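PDB 4R7F: uncharacterized protein from Parabacteroides merdae, which is of unknown function but has three immunoglobulin-like beta-sandwich domains, the first matching a type 9 secretion system plug protein domain, and binds magnesium. Local coordinates for residues Y248-R258 and Y291-L302. Residues are numbered along the deposited sequence; the frame is centred on the assembly and turned at random.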
ATOM      1  N   TYR A 248      -8.389 -38.886   0.564  1.00 39.91           N
ATOM      2  CA  TYR A 248      -8.276 -37.428   0.335  1.00 34.44           C
ATOM      3  C   TYR A 248      -9.343 -36.867  -0.572  1.00 35.88           C
ATOM      4  O   TYR A 248      -9.772 -37.497  -1.563  1.00 32.03           O
ATOM      5  CB  TYR A 248      -6.952 -37.084  -0.359  1.00 32.17           C
ATOM      6  CG  TYR A 248      -5.652 -37.412   0.375  1.00 32.01           C
ATOM      7  CD1 TYR A 248      -5.328 -36.814   1.597  1.00 40.62           C
ATOM      8  CD2 TYR A 248      -4.720 -38.271  -0.198  1.00 30.84           C
ATOM      9  CE1 TYR A 248      -4.112 -37.088   2.234  1.00 42.67           C
ATOM     10  CE2 TYR A 248      -3.511 -38.550   0.432  1.00 39.94           C
ATOM     11  CZ  TYR A 248      -3.209 -37.968   1.645  1.00 41.24           C
ATOM     12  OH  TYR A 248      -2.006 -38.282   2.242  1.00 42.21           O
ATOM     13  N   TYR A 249      -9.750 -35.651  -0.263  1.00 35.07           N
ATOM     14  CA  TYR A 249     -10.454 -34.843  -1.266  1.00 40.43           C
ATOM     15  C   TYR A 249      -9.449 -34.333  -2.281  1.00 32.83           C
ATOM     16  O   TYR A 249      -8.309 -34.066  -1.940  1.00 38.40           O
ATOM     17  CB  TYR A 249     -11.167 -33.655  -0.627  1.00 37.77           C
ATOM     18  CG  TYR A 249     -12.391 -34.073   0.104  1.00 37.60           C
ATOM     19  CD1 TYR A 249     -13.595 -34.230  -0.567  1.00 46.53           C
ATOM     20  CD2 TYR A 249     -12.353 -34.330   1.469  1.00 43.12           C
ATOM     21  CE1 TYR A 249     -14.731 -34.624   0.101  1.00 44.11           C
ATOM     22  CE2 TYR A 249     -13.493 -34.720   2.148  1.00 42.55           C
ATOM     23  CZ  TYR A 249     -14.676 -34.875   1.458  1.00 45.00           C
ATOM     24  OH  TYR A 249     -15.826 -35.263   2.131  1.00 58.28           O
ATOM     25  N   ASN A 250      -9.890 -34.224  -3.522  1.00 35.32           N
ATOM     26  CA  ASN A 250      -9.064 -33.816  -4.640  1.00 38.00           C
ATOM     27  C   ASN A 250      -9.688 -32.597  -5.275  1.00 40.72           C
ATOM     28  O   ASN A 250     -10.851 -32.615  -5.693  1.00 35.95           O
ATOM     29  CB  ASN A 250      -8.968 -34.924  -5.700  1.00 35.84           C
ATOM     30  CG  ASN A 250      -7.961 -36.011  -5.331  1.00 36.36           C
ATOM     31  OD1 ASN A 250      -6.891 -36.086  -5.911  1.00 39.93           O
ATOM     32  ND2 ASN A 250      -8.307 -36.862  -4.364  1.00 43.53           N
ATOM     33  N   VAL A 251      -8.904 -31.541  -5.351  1.00 31.44           N
ATOM     34  CA  VAL A 251      -9.316 -30.331  -6.018  1.00 34.30           C
ATOM     35  C   VAL A 251      -8.756 -30.213  -7.426  1.00 35.63           C
ATOM     36  O   VAL A 251      -7.558 -30.001  -7.591  1.00 37.58           O
ATOM     37  CB  VAL A 251      -8.853 -29.116  -5.244  1.00 29.31           C
ATOM     38  CG1 VAL A 251      -9.433 -27.859  -5.892  1.00 39.23           C
ATOM     39  CG2 VAL A 251      -9.245 -29.257  -3.776  1.00 32.76           C
ATOM     40  N   GLU A 252      -9.624 -30.323  -8.433  1.00 38.20           N
ATOM     41  CA  GLU A 252      -9.215 -30.102  -9.812  1.00 39.50           C
ATOM     42  C   GLU A 252      -9.334 -28.610 -10.094  1.00 40.66           C
ATOM     43  O   GLU A 252     -10.430 -28.059 -10.107  1.00 34.95           O
ATOM     44  CB  GLU A 252     -10.069 -30.924 -10.790  1.00 42.08           C
ATOM     45  CG  GLU A 252      -9.414 -31.142 -12.161  1.00 64.90           C
ATOM     46  CD  GLU A 252     -10.423 -31.227 -13.318  1.00 75.37           C
ATOM     47  OE1 GLU A 252     -11.629 -31.343 -13.033  1.00 67.37           O
ATOM     48  OE2 GLU A 252     -10.023 -31.176 -14.512  1.00 63.32           O
ATOM     49  N   LEU A 253      -8.198 -27.947 -10.287  1.00 40.12           N
ATOM     50  CA  LEU A 253      -8.205 -26.558 -10.626  1.00 32.54           C
ATOM     51  C   LEU A 253      -8.529 -26.453 -12.105  1.00 30.68           C
ATOM     52  O   LEU A 253      -8.213 -27.343 -12.899  1.00 31.31           O
ATOM     53  CB  LEU A 253      -6.843 -25.903 -10.376  1.00 32.24           C
ATOM     54  CG  LEU A 253      -6.297 -25.815  -8.966  1.00 36.32           C
ATOM     55  CD1 LEU A 253      -4.916 -25.146  -8.916  1.00 41.35           C
ATOM     56  CD2 LEU A 253      -7.248 -25.031  -8.143  1.00 29.27           C
HETATM   57  N   MSE A 254      -9.160 -25.343 -12.453  1.00 30.00           N
HETATM   58  CA  MSE A 254      -9.397 -24.975 -13.829  1.00 32.94           C
HETATM   59  C   MSE A 254      -8.076 -24.875 -14.521  1.00 33.45           C
HETATM   60  O   MSE A 254      -7.032 -24.650 -13.895  1.00 30.72           O
HETATM   61  CB  MSE A 254     -10.089 -23.622 -13.877  1.00 34.50           C
HETATM   62  CG  MSE A 254     -11.558 -23.728 -13.430  1.00 35.76           C
HETATM   63 SE   MSE A 254     -12.332 -21.919 -13.487  0.75 39.28          SE
HETATM   64  CE  MSE A 254     -14.155 -22.500 -12.996  1.00 57.63           C
ATOM     65  N   THR A 255      -8.121 -25.074 -15.827  1.00 31.60           N
ATOM     66  CA  THR A 255      -6.934 -25.139 -16.643  1.00 35.11           C
ATOM     67  C   THR A 255      -6.311 -23.756 -16.779  1.00 35.37           C
ATOM     68  O   THR A 255      -7.012 -22.761 -16.957  1.00 30.26           O
ATOM     69  CB  THR A 255      -7.260 -25.760 -18.007  1.00 33.48           C
ATOM     70  OG1 THR A 255      -7.686 -27.100 -17.778  1.00 41.61           O
ATOM     71  CG2 THR A 255      -6.038 -25.794 -18.929  1.00 36.93           C
ATOM     72  N   ASP A 256      -4.993 -23.716 -16.644  1.00 30.84           N
ATOM     73  CA  ASP A 256      -4.248 -22.480 -16.807  1.00 33.27           C
ATOM     74  C   ASP A 256      -3.629 -22.444 -18.193  1.00 30.69           C
ATOM     75  O   ASP A 256      -3.304 -23.496 -18.725  1.00 32.04           O
ATOM     76  CB  ASP A 256      -3.152 -22.373 -15.738  1.00 29.32           C
ATOM     77  CG  ASP A 256      -3.710 -22.220 -14.326  1.00 34.66           C
ATOM     78  OD1 ASP A 256      -4.699 -21.479 -14.190  1.00 39.47           O
ATOM     79  OD2 ASP A 256      -3.129 -22.784 -13.350  1.00 36.25           O
ATOM     80  N   TYR A 257      -3.441 -21.231 -18.736  1.00 29.65           N
ATOM     81  CA  TYR A 257      -2.879 -21.028 -20.060  1.00 32.51           C
ATOM     82  C   TYR A 257      -1.788 -19.969 -19.949  1.00 36.77           C
ATOM     83  O   TYR A 257      -1.782 -19.202 -19.002  1.00 32.24           O
ATOM     84  CB  TYR A 257      -3.979 -20.599 -21.073  1.00 34.94           C
ATOM     85  CG  TYR A 257      -5.144 -21.602 -21.204  1.00 30.99           C
ATOM     86  CD1 TYR A 257      -6.249 -21.532 -20.359  1.00 36.84           C
ATOM     87  CD2 TYR A 257      -5.113 -22.615 -22.150  1.00 37.01           C
ATOM     88  CE1 TYR A 257      -7.282 -22.448 -20.444  1.00 37.50           C
ATOM     89  CE2 TYR A 257      -6.140 -23.530 -22.261  1.00 36.93           C
ATOM     90  CZ  TYR A 257      -7.220 -23.440 -21.401  1.00 40.30           C
ATOM     91  OH  TYR A 257      -8.223 -24.357 -21.465  1.00 41.82           O
ATOM     92  N   ARG A 258      -0.861 -19.953 -20.906  1.00 36.81           N
ATOM     93  CA  ARG A 258       0.123 -18.873 -21.017  1.00 39.19           C
ATOM     94  C   ARG A 258      -0.591 -17.530 -21.076  1.00 37.02           C
ATOM     95  O   ARG A 258      -1.640 -17.415 -21.672  1.00 35.93           O
ATOM     96  CB  ARG A 258       1.042 -19.072 -22.221  1.00 34.81           C
ATOM     97  CG  ARG A 258       1.948 -20.285 -22.012  1.00 45.84           C
ATOM     98  CD  ARG A 258       2.921 -20.592 -23.143  1.00 44.62           C
ATOM     99  NE  ARG A 258       3.919 -19.542 -23.336  1.00 60.46           N
ATOM    100  CZ  ARG A 258       4.983 -19.620 -24.144  1.00 56.12           C
ATOM    101  NH1 ARG A 258       5.217 -20.717 -24.853  1.00 51.99           N
ATOM    102  NH2 ARG A 258       5.837 -18.598 -24.230  1.00 41.19           N
ATOM    103  N   TYR A 291      -6.044 -31.252   1.172  1.00 32.75           N
ATOM    104  CA  TYR A 291      -6.602 -31.871  -0.017  1.00 32.68           C
ATOM    105  C   TYR A 291      -5.475 -31.990  -1.040  1.00 33.84           C
ATOM    106  O   TYR A 291      -4.490 -31.265  -0.966  1.00 37.02           O
ATOM    107  CB  TYR A 291      -7.748 -31.027  -0.595  1.00 35.31           C
ATOM    108  CG  TYR A 291      -9.005 -30.861   0.278  1.00 39.81           C
ATOM    109  CD1 TYR A 291      -9.168 -31.531   1.502  1.00 39.65           C
ATOM    110  CD2 TYR A 291     -10.043 -30.030  -0.135  1.00 36.51           C
ATOM    111  CE1 TYR A 291     -10.318 -31.362   2.274  1.00 39.44           C
ATOM    112  CE2 TYR A 291     -11.195 -29.873   0.627  1.00 40.66           C
ATOM    113  CZ  TYR A 291     -11.334 -30.541   1.828  1.00 41.47           C
ATOM    114  OH  TYR A 291     -12.478 -30.365   2.585  1.00 44.31           O
ATOM    115  N   ILE A 292      -5.606 -32.915  -1.982  1.00 34.13           N
ATOM    116  CA  ILE A 292      -4.683 -32.981  -3.101  1.00 34.94           C
ATOM    117  C   ILE A 292      -5.134 -31.959  -4.114  1.00 39.79           C
ATOM    118  O   ILE A 292      -6.230 -32.080  -4.657  1.00 31.95           O
ATOM    119  CB  ILE A 292      -4.705 -34.329  -3.825  1.00 41.11           C
ATOM    120  CG1 ILE A 292      -4.377 -35.474  -2.883  1.00 37.21           C
ATOM    121  CG2 ILE A 292      -3.705 -34.326  -4.972  1.00 34.57           C
ATOM    122  CD1 ILE A 292      -2.983 -35.394  -2.343  1.00 43.82           C
ATOM    123  N   VAL A 293      -4.305 -30.956  -4.387  1.00 28.40           N
ATOM    124  CA  VAL A 293      -4.675 -29.979  -5.409  1.00 27.45           C
ATOM    125  C   VAL A 293      -3.956 -30.247  -6.722  1.00 26.03           C
ATOM    126  O   VAL A 293      -2.761 -30.444  -6.728  1.00 28.63           O
ATOM    127  CB  VAL A 293      -4.418 -28.571  -4.921  1.00 28.40           C
ATOM    128  CG1 VAL A 293      -4.872 -27.558  -5.950  1.00 29.23           C
ATOM    129  CG2 VAL A 293      -5.115 -28.383  -3.578  1.00 27.52           C
ATOM    130  N   HIS A 294      -4.714 -30.233  -7.827  1.00 30.05           N
ATOM    131  CA  HIS A 294      -4.213 -30.570  -9.135  1.00 31.09           C
ATOM    132  C   HIS A 294      -4.106 -29.340  -9.997  1.00 31.32           C
ATOM    133  O   HIS A 294      -5.122 -28.690 -10.293  1.00 29.73           O
ATOM    134  CB  HIS A 294      -5.124 -31.561  -9.862  1.00 29.69           C
ATOM    135  CG  HIS A 294      -5.296 -32.853  -9.147  1.00 28.37           C
ATOM    136  ND1 HIS A 294      -4.561 -33.979  -9.449  1.00 32.72           N
ATOM    137  CD2 HIS A 294      -6.115 -33.201  -8.130  1.00 31.98           C
ATOM    138  CE1 HIS A 294      -4.914 -34.959  -8.645  1.00 27.92           C
ATOM    139  NE2 HIS A 294      -5.839 -34.508  -7.823  1.00 32.74           N
ATOM    140  N   PHE A 295      -2.875 -29.059 -10.425  1.00 28.57           N
ATOM    141  CA  PHE A 295      -2.583 -27.903 -11.281  1.00 29.77           C
ATOM    142  C   PHE A 295      -2.362 -28.382 -12.689  1.00 30.21           C
ATOM    143  O   PHE A 295      -1.707 -29.407 -12.884  1.00 32.96           O
ATOM    144  CB  PHE A 295      -1.300 -27.203 -10.847  1.00 33.12           C
ATOM    145  CG  PHE A 295      -1.374 -26.552  -9.494  1.00 31.63           C
ATOM    146  CD1 PHE A 295      -1.251 -27.302  -8.346  1.00 25.81           C
ATOM    147  CD2 PHE A 295      -1.494 -25.190  -9.384  1.00 32.43           C
ATOM    148  CE1 PHE A 295      -1.273 -26.695  -7.118  1.00 26.61           C
ATOM    149  CE2 PHE A 295      -1.535 -24.582  -8.152  1.00 27.48           C
ATOM    150  CZ  PHE A 295      -1.417 -25.333  -7.019  1.00 28.12           C
ATOM    151  N   THR A 296      -2.848 -27.605 -13.651  1.00 26.71           N
ATOM    152  CA  THR A 296      -2.728 -27.927 -15.053  1.00 30.56           C
ATOM    153  C   THR A 296      -2.370 -26.687 -15.827  1.00 27.78           C
ATOM    154  O   THR A 296      -3.089 -25.692 -15.725  1.00 33.93           O
ATOM    155  CB  THR A 296      -4.066 -28.480 -15.602  1.00 34.53           C
ATOM    156  OG1 THR A 296      -4.387 -29.696 -14.917  1.00 39.05           O
ATOM    157  CG2 THR A 296      -3.938 -28.801 -17.041  1.00 37.59           C
ATOM    158  N   LEU A 297      -1.266 -26.733 -16.586  1.00 28.19           N
ATOM    159  CA  LEU A 297      -0.900 -25.655 -17.508  1.00 27.08           C
ATOM    160  C   LEU A 297      -0.861 -26.186 -18.928  1.00 29.96           C
ATOM    161  O   LEU A 297       0.029 -26.934 -19.274  1.00 32.24           O
ATOM    162  CB  LEU A 297       0.444 -25.026 -17.128  1.00 29.21           C
ATOM    163  CG  LEU A 297       1.036 -24.001 -18.120  1.00 36.31           C
ATOM    164  CD1 LEU A 297       0.139 -22.777 -18.249  1.00 33.63           C
ATOM    165  CD2 LEU A 297       2.438 -23.590 -17.719  1.00 29.07           C
ATOM    166  N   ALA A 298      -1.840 -25.795 -19.745  1.00 31.91           N
ATOM    167  CA  ALA A 298      -1.973 -26.308 -21.119  1.00 33.07           C
ATOM    168  C   ALA A 298      -1.182 -25.466 -22.107  1.00 31.64           C
ATOM    169  O   ALA A 298      -1.564 -24.381 -22.419  1.00 30.08           O
ATOM    170  CB  ALA A 298      -3.432 -26.357 -21.549  1.00 26.54           C
ATOM    171  N   CYS A 299      -0.063 -25.989 -22.580  1.00 34.81           N
ATOM    172  CA  CYS A 299       0.711 -25.359 -23.611  1.00 33.21           C
ATOM    173  C   CYS A 299       1.623 -26.423 -24.077  1.00 37.25           C
ATOM    174  O   CYS A 299       1.702 -27.506 -23.447  1.00 35.90           O
ATOM    175  CB  CYS A 299       1.479 -24.145 -23.100  1.00 31.95           C
ATOM    176  SG  CYS A 299       2.574 -24.460 -21.720  1.00 36.73           S
ATOM    177  N   ASP A 300       2.268 -26.146 -25.202  1.00 30.78           N
ATOM    178  CA  ASP A 300       3.306 -27.023 -25.739  1.00 32.57           C
ATOM    179  C   ASP A 300       4.459 -26.937 -24.789  1.00 37.55           C
ATOM    180  O   ASP A 300       4.592 -25.908 -24.126  1.00 34.43           O
ATOM    181  CB  ASP A 300       3.769 -26.494 -27.089  1.00 37.94           C
ATOM    182  CG  ASP A 300       2.805 -26.850 -28.223  1.00 40.58           C
ATOM    183  OD1 ASP A 300       1.847 -27.662 -28.031  1.00 46.74           O
ATOM    184  OD2 ASP A 300       3.054 -26.346 -29.323  1.00 41.87           O
ATOM    185  N   PRO A 301       5.299 -27.990 -24.710  1.00 28.77           N
ATOM    186  CA  PRO A 301       6.380 -27.859 -23.752  1.00 32.17           C
ATOM    187  C   PRO A 301       7.396 -26.810 -24.214  1.00 35.95           C
ATOM    188  O   PRO A 301       7.720 -26.718 -25.404  1.00 36.05           O
ATOM    189  CB  PRO A 301       6.998 -29.253 -23.722  1.00 31.64           C
ATOM    190  CG  PRO A 301       6.822 -29.744 -25.128  1.00 31.35           C
ATOM    191  CD  PRO A 301       5.447 -29.206 -25.534  1.00 30.16           C
ATOM    192  N   LEU A 302       7.887 -26.035 -23.257  1.00 33.41           N
ATOM    193  CA  LEU A 302       8.880 -25.040 -23.518  1.00 32.29           C
ATOM    194  C   LEU A 302      10.254 -25.682 -23.562  1.00 35.46           C
ATOM    195  O   LEU A 302      10.651 -26.378 -22.627  1.00 37.22           O
ATOM    196  CB  LEU A 302       8.859 -23.937 -22.458  1.00 36.53           C
ATOM    197  CG  LEU A 302       7.732 -22.913 -22.529  1.00 35.58           C
ATOM    198  CD1 LEU A 302       6.413 -23.582 -22.233  1.00 45.96           C
ATOM    199  CD2 LEU A 302       7.968 -21.831 -21.478  1.00 43.67           C
TER
HETATM  200  O   HOH W   1      -6.016 -28.854 -12.811  1.00 36.09           O
HETATM  201  O   HOH W   2      -4.405 -25.356 -12.896  1.00 33.54           O
HETATM  202  O   HOH W   3      -1.227 -21.854 -23.056  1.00 36.22           O
HETATM  203  O   HOH W   4       4.252 -23.387 -25.150  1.00 39.40           O
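The bond from Ile-292 N to Tyr-249 O opens a parallel ladder, its first pair Asn-250 with Ile-292, within one sheet of an immunoglobulin-like beta-sandwich, strand 248-253 lying between strands 239-245 and 290-298. Val-251 gives its N to Ile-292 O and takes His-294 N on its own O, and Leu-253 N reaches His-294 O at 3.2 Å. His-294, one same-face position beyond Ile-292, reaches back diagonally to the Asn-250 amide: its NE2 donates to OD1 of Asn-250 over 2.7 Å, nearly straight at 173°, arriving on a lone pair and within the imidazole plane. This bond fixes the ring's rotation, with the amide turned only 25° from it.

The other face is largely aromatic and aliphatic. CB of Tyr-249 sits over the centre of the Tyr-291 ring, 3.5 Å from its centroid, while Val-251, whose branched side chain suits a buried strand position, brings CG2 to that ring's edge. Replacing Tyr-291 by an alanine would probably leave Tyr-249 CB without the ring face under it and Val-251 CG2 without the edge, opening a gap. Farther along, Leu-253 CD1, extended anti to CA (chi2 179°), lies over the Phe-295 ring, off its centre.

The register then slips by one residue, and water fills in: water 1 donates to Leu-253 O and His-294 O and accepts from the hydroxyl that Thr-296 supplies at this break, whereas water 2 accepts from Thr-296 N. Pairing resumes as Asp-256 N donates to Thr-296 O and Ala-298 N to Asp-256 O. The buried carboxylate of Asp-256 is satisfied by His-238, Tyr-346 and Tyr-348. Beyond it, water 3 joins Arg-258 N to Ala-298 O, and the long, bent Arg-258 chain delivers NH1 to water 4, which lies 2.9 Å away in the guanidinium plane; this water donates to Asp-300 O.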